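Local coordinates for EDTA monooxygenase (EDTA-degrading bacterium BNC1, PDB 5DQP), which probably acts as an FMN-dependent monooxygenase of the luciferase-like family, using molecular oxygen in the breakdown of EDTA, at residues 101-104 with 105-109; 114-117 with 118-122. All coordinates share one frame; numbering follows the deposited sequence.

How the contacts relate
Both contacts belong to one beta-alpha-beta unit of the luciferase-like TIM barrel, strand 90-96, helix 102-115 and strand 120-125. Running from the N terminus, the chain first meets contact 1, where 101-104 and 105-109 form the opening turns of the helix; contact 2 follows in series, with 114-117 ending the same helix and 118-122 turning back into the next strand. Neither encloses or crosses the other, and their centres lie about 14 Å apart. They meet on the face of the helix turned to the sheet: Leu105 CD2 packs 3.6 Å from Trp122 CZ2, and Ile109 also rests on Trp122. Both reach the second subunit as well, with Phe73 of that subunit meeting Arg107 and Leu114.

Contact 1. Residues 101-104 with 105-109; sequences LPYT and LARQI
The side chains of Thr104 and Gln108 run alongside each other on the first turns of helix 102-115, the helix of a beta-alpha-beta unit in the TIM barrel. Thr104 CG2 stands anti to the backbone N and beside the carbonyl carbon, which carries the methyl along the helix to 3.8 Å from Gln108 CD. With CG anti to its own carbonyl carbon (chi1 -74°), the glutamine brings Gln108 CG to 3.3 Å from Thr104 O; beyond it the chain is extended. Thr104 O accepts Gln108 N at 2.8 Å. The polar ends turn to the second subunit: Thr104 OG1 bonds Tyr136 there, while Gln108 NE2 bonds Gln108 and Asp74 of that subunit. Replacing Gln108 by an alanine is likely to break its amide pairing with Gln108 of the second subunit, leave Asp74 there without this donor, and take the flat neighbour from the Thr104 methyl.

Leu101, at the N-cap position, offers its carbonyl O to Leu105 N at 2.9 Å, while the Leu105 side chain leads off toward Phe153, Ala95 and Trp122. On another flank, Tyr103 reaches Pro197 O through its hydroxyl. Arg107 NH1 forms a salt bridge with Asp57 OD1 of the second subunit, a predicted FMN-binding residue. The aliphatic part of this arginine only grazes the tyrosine: Arg107 CD sits obliquely to the ring, 4.5 Å from Tyr103 CE1.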
loop_
_atom_site.group_PDB
_atom_site.type_symbol
_atom_site.label_atom_id
_atom_site.label_comp_id
_atom_site.label_asym_id
_atom_site.label_seq_id
_atom_site.Cartn_x
_atom_site.Cartn_y
_atom_site.Cartn_z
ATOM N N LEU A 101 6.199 -11.538 -0.352
ATOM C CA LEU A 101 5.450 -12.722 -0.765
ATOM C C LEU A 101 4.791 -12.461 -2.121
ATOM O O LEU A 101 4.070 -11.468 -2.263
ATOM C CB LEU A 101 4.408 -13.062 0.280
ATOM C CG LEU A 101 5.085 -13.281 1.637
ATOM C CD1 LEU A 101 4.069 -13.356 2.761
ATOM C CD2 LEU A 101 5.939 -14.594 1.582
ATOM N N PRO A 102 5.019 -13.317 -3.128
ATOM C CA PRO A 102 4.489 -13.037 -4.481
ATOM C C PRO A 102 2.985 -12.857 -4.554
ATOM O O PRO A 102 2.489 -12.092 -5.393
ATOM C CB PRO A 102 4.909 -14.281 -5.297
ATOM C CG PRO A 102 5.851 -15.032 -4.467
ATOM C CD PRO A 102 5.666 -14.636 -3.035
ATOM N N TYR A 103 2.220 -13.613 -3.774
ATOM C CA TYR A 103 0.777 -13.469 -3.906
ATOM C C TYR A 103 0.336 -12.133 -3.328
ATOM O O TYR A 103 -0.477 -11.416 -3.930
ATOM C CB TYR A 103 0.077 -14.646 -3.233
ATOM C CG TYR A 103 -1.401 -14.727 -3.524
ATOM C CD1 TYR A 103 -2.311 -14.046 -2.735
ATOM C CD2 TYR A 103 -1.880 -15.485 -4.577
ATOM C CE1 TYR A 103 -3.653 -14.107 -2.986
ATOM C CE2 TYR A 103 -3.220 -15.550 -4.840
ATOM C CZ TYR A 103 -4.103 -14.852 -4.029
ATOM O OH TYR A 103 -5.460 -14.892 -4.232
ATOM N N THR A 104 0.917 -11.756 -2.192
ATOM C CA THR A 104 0.642 -10.450 -1.617
ATOM C C THR A 104 1.056 -9.326 -2.562
ATOM O O THR A 104 0.268 -8.416 -2.844
ATOM C CB THR A 104 1.354 -10.330 -0.279
ATOM O OG1 THR A 104 0.824 -11.327 0.607
ATOM C CG2 THR A 104 1.106 -8.951 0.304
ATOM N N LEU A 105 2.276 -9.379 -3.086
ATOM C CA LEU A 105 2.729 -8.310 -3.973
ATOM C C LEU A 105 1.890 -8.239 -5.247
ATOM O O LEU A 105 1.479 -7.151 -5.671
ATOM C CB LEU A 105 4.207 -8.495 -4.309
ATOM C CG LEU A 105 4.808 -7.340 -5.115
ATOM C CD1 LEU A 105 6.249 -7.183 -4.791
ATOM C CD2 LEU A 105 4.636 -7.613 -6.621
ATOM N N ALA A 106 1.636 -9.388 -5.889
ATOM C CA ALA A 106 0.795 -9.397 -7.093
ATOM C C ALA A 106 -0.545 -8.710 -6.824
ATOM O O ALA A 106 -1.026 -7.876 -7.609
ATOM C CB ALA A 106 0.570 -10.846 -7.559
ATOM N N ARG A 107 -1.145 -9.054 -5.691
ATOM C CA ARG A 107 -2.468 -8.589 -5.324
ATOM C C ARG A 107 -2.470 -7.106 -4.950
ATOM O O ARG A 107 -3.420 -6.378 -5.263
ATOM C CB ARG A 107 -2.952 -9.458 -4.172
ATOM C CG ARG A 107 -3.925 -8.821 -3.284
ATOM C CD ARG A 107 -4.359 -9.779 -2.204
ATOM N NE ARG A 107 -5.783 -9.609 -1.991
ATOM C CZ ARG A 107 -6.374 -9.699 -0.812
ATOM N NH1 ARG A 107 -7.681 -9.532 -0.734
ATOM N NH2 ARG A 107 -5.661 -9.954 0.281
ATOM N N GLN A 108 -1.407 -6.635 -4.300
ATOM C CA GLN A 108 -1.370 -5.241 -3.883
ATOM C C GLN A 108 -1.061 -4.306 -5.057
ATOM O O GLN A 108 -1.704 -3.262 -5.201
ATOM C CB GLN A 108 -0.366 -5.080 -2.744
ATOM C CG GLN A 108 -0.877 -5.641 -1.434
ATOM C CD GLN A 108 0.063 -5.338 -0.275
ATOM O OE1 GLN A 108 1.247 -5.095 -0.486
ATOM N NE2 GLN A 108 -0.463 -5.350 0.952
ATOM N N ILE A 109 -0.129 -4.676 -5.932
ATOM C CA ILE A 109 0.083 -3.870 -7.139
ATOM C C ILE A 109 -1.153 -3.914 -8.043
ATOM O O ILE A 109 -1.537 -2.903 -8.639
ATOM C CB ILE A 109 1.341 -4.334 -7.897
ATOM C CG1 ILE A 109 2.582 -4.272 -6.994
ATOM C CG2 ILE A 109 1.521 -3.538 -9.224
ATOM C CD1 ILE A 109 2.955 -2.886 -6.533
#

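Contact 2. Residues 114-117 with 118-122; sequences LLSG and GRIGW
Ser116 and Arg119 face each other across the tight turn that ends helix 102-115. The serine hydroxyl oxygen accepts the backbone N-H of Arg119, with Arg119 N 3.1 Å from Ser116 OG and an N-H...O angle of 153°. At chi1 63°, OG sits between the backbone N and the carbonyl carbon of its residue; there its single proton can go to the carbonyl oxygen of Val112 or of Asn113, or be shared between them, in the last helical turn. The buried hydroxyl thus ties the helix end to the residue just before strand 120-125. Beside it, Ile120 CG1 packs 3.5 Å from Ser116 OG, and the Ile120 backbone N is taken by Asn113 OD1.

The arginine folds back over the turn, bent at chi2 and chi3. Its guanidinium meets Ser116 O edge-on, but the bond from Arg119 NH1 to Ser116 O is weak at 3.4 Å, and the position of that oxygen is less certain. Firmer partners lie beyond the turn, where NH2 donates to the carbonyl oxygens of Val86 and Ile89; both lie just before strand 90-96.

Gly117 N bonds Leu114 O at 3.0 Å, and Gly117 takes a positive phi of 85°. Gly118 follows with positive phi too, and a CB on it would clash with Gly117 O. Gly117 completes a Schellman motif, here closing the helix of a beta-alpha-beta crossover as the chain enters barrel strand 120-125.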
loop_
_atom_site.group_PDB
_atom_site.type_symbol
_atom_site.label_atom_id
_atom_site.label_comp_id
_atom_site.label_asym_id
_atom_site.label_seq_id
_atom_site.Cartn_x
_atom_site.Cartn_y
_atom_site.Cartn_z
ATOM N N LEU A 114 -5.755 -1.221 -10.537
ATOM C CA LEU A 114 -7.180 -1.255 -10.856
ATOM C C LEU A 114 -7.931 -0.134 -10.141
ATOM O O LEU A 114 -8.709 0.601 -10.762
ATOM C CB LEU A 114 -7.743 -2.630 -10.488
ATOM C CG LEU A 114 -9.156 -3.029 -10.914
ATOM C CD1 LEU A 114 -9.308 -2.901 -12.402
ATOM C CD2 LEU A 114 -9.419 -4.479 -10.504
ATOM N N LEU A 115 -7.669 0.051 -8.844
ATOM C CA LEU A 115 -8.357 1.101 -8.105
ATOM C C LEU A 115 -8.055 2.484 -8.652
ATOM O O LEU A 115 -8.912 3.377 -8.568
ATOM C CB LEU A 115 -7.989 1.064 -6.627
ATOM C CG LEU A 115 -8.783 0.111 -5.756
ATOM C CD1 LEU A 115 -8.068 0.054 -4.428
ATOM C CD2 LEU A 115 -10.266 0.564 -5.593
ATOM N N SER A 116 -6.844 2.712 -9.181
ATOM C CA SER A 116 -6.517 4.032 -9.705
ATOM C C SER A 116 -6.976 4.229 -11.144
ATOM O O SER A 116 -6.733 5.295 -11.711
ATOM C CB SER A 116 -5.006 4.296 -9.614
ATOM O OG SER A 116 -4.297 3.372 -10.411
ATOM N N GLY A 117 -7.598 3.234 -11.761
ATOM C CA GLY A 117 -7.909 3.353 -13.169
ATOM C C GLY A 117 -6.786 2.951 -14.097
ATOM O O GLY A 117 -6.809 3.328 -15.274
ATOM N N GLY A 118 -5.814 2.176 -13.621
ATOM C CA GLY A 118 -4.728 1.715 -14.479
ATOM C C GLY A 118 -3.513 2.611 -14.473
ATOM O O GLY A 118 -2.765 2.660 -15.469
ATOM N N ARG A 119 -3.284 3.323 -13.375
ATOM C CA ARG A 119 -2.241 4.328 -13.323
ATOM C C ARG A 119 -0.962 3.903 -12.595
ATOM O O ARG A 119 -0.061 4.725 -12.480
ATOM C CB ARG A 119 -2.806 5.621 -12.696
ATOM C CG ARG A 119 -3.803 6.358 -13.621
ATOM C CD ARG A 119 -4.866 7.021 -12.810
ATOM N NE ARG A 119 -4.243 8.102 -12.132
ATOM C CZ ARG A 119 -4.619 8.628 -10.982
ATOM N NH1 ARG A 119 -5.682 8.181 -10.308
ATOM N NH2 ARG A 119 -3.885 9.627 -10.526
ATOM N N ILE A 120 -0.827 2.661 -12.116
ATOM C CA ILE A 120 0.275 2.292 -11.217
ATOM C C ILE A 120 1.166 1.224 -11.860
ATOM O O ILE A 120 0.673 0.170 -12.270
ATOM C CB ILE A 120 -0.245 1.786 -9.852
ATOM C CG1 ILE A 120 -1.049 2.867 -9.118
ATOM C CG2 ILE A 120 0.910 1.276 -8.977
ATOM C CD1 ILE A 120 -0.295 4.109 -8.816
ATOM N N GLY A 121 2.479 1.477 -11.905
ATOM C CA GLY A 121 3.461 0.473 -12.256
ATOM C C GLY A 121 4.307 0.023 -11.055
ATOM O O GLY A 121 4.207 0.543 -9.940
ATOM N N TRP A 122 5.167 -0.960 -11.310
ATOM C CA TRP A 122 5.962 -1.586 -10.262
ATOM C C TRP A 122 7.421 -1.645 -10.692
ATOM O O TRP A 122 7.748 -2.284 -11.694
ATOM C CB TRP A 122 5.427 -2.982 -9.944
ATOM C CG TRP A 122 6.296 -3.839 -9.059
ATOM C CD1 TRP A 122 6.997 -3.448 -7.959
ATOM C CD2 TRP A 122 6.564 -5.243 -9.229
ATOM N NE1 TRP A 122 7.679 -4.520 -7.420
ATOM C CE2 TRP A 122 7.430 -5.632 -8.185
ATOM C CE3 TRP A 122 6.152 -6.200 -10.159
ATOM C CZ2 TRP A 122 7.892 -6.937 -8.048
ATOM C CZ3 TRP A 122 6.606 -7.497 -10.025
ATOM C CH2 TRP A 122 7.470 -7.858 -8.980
#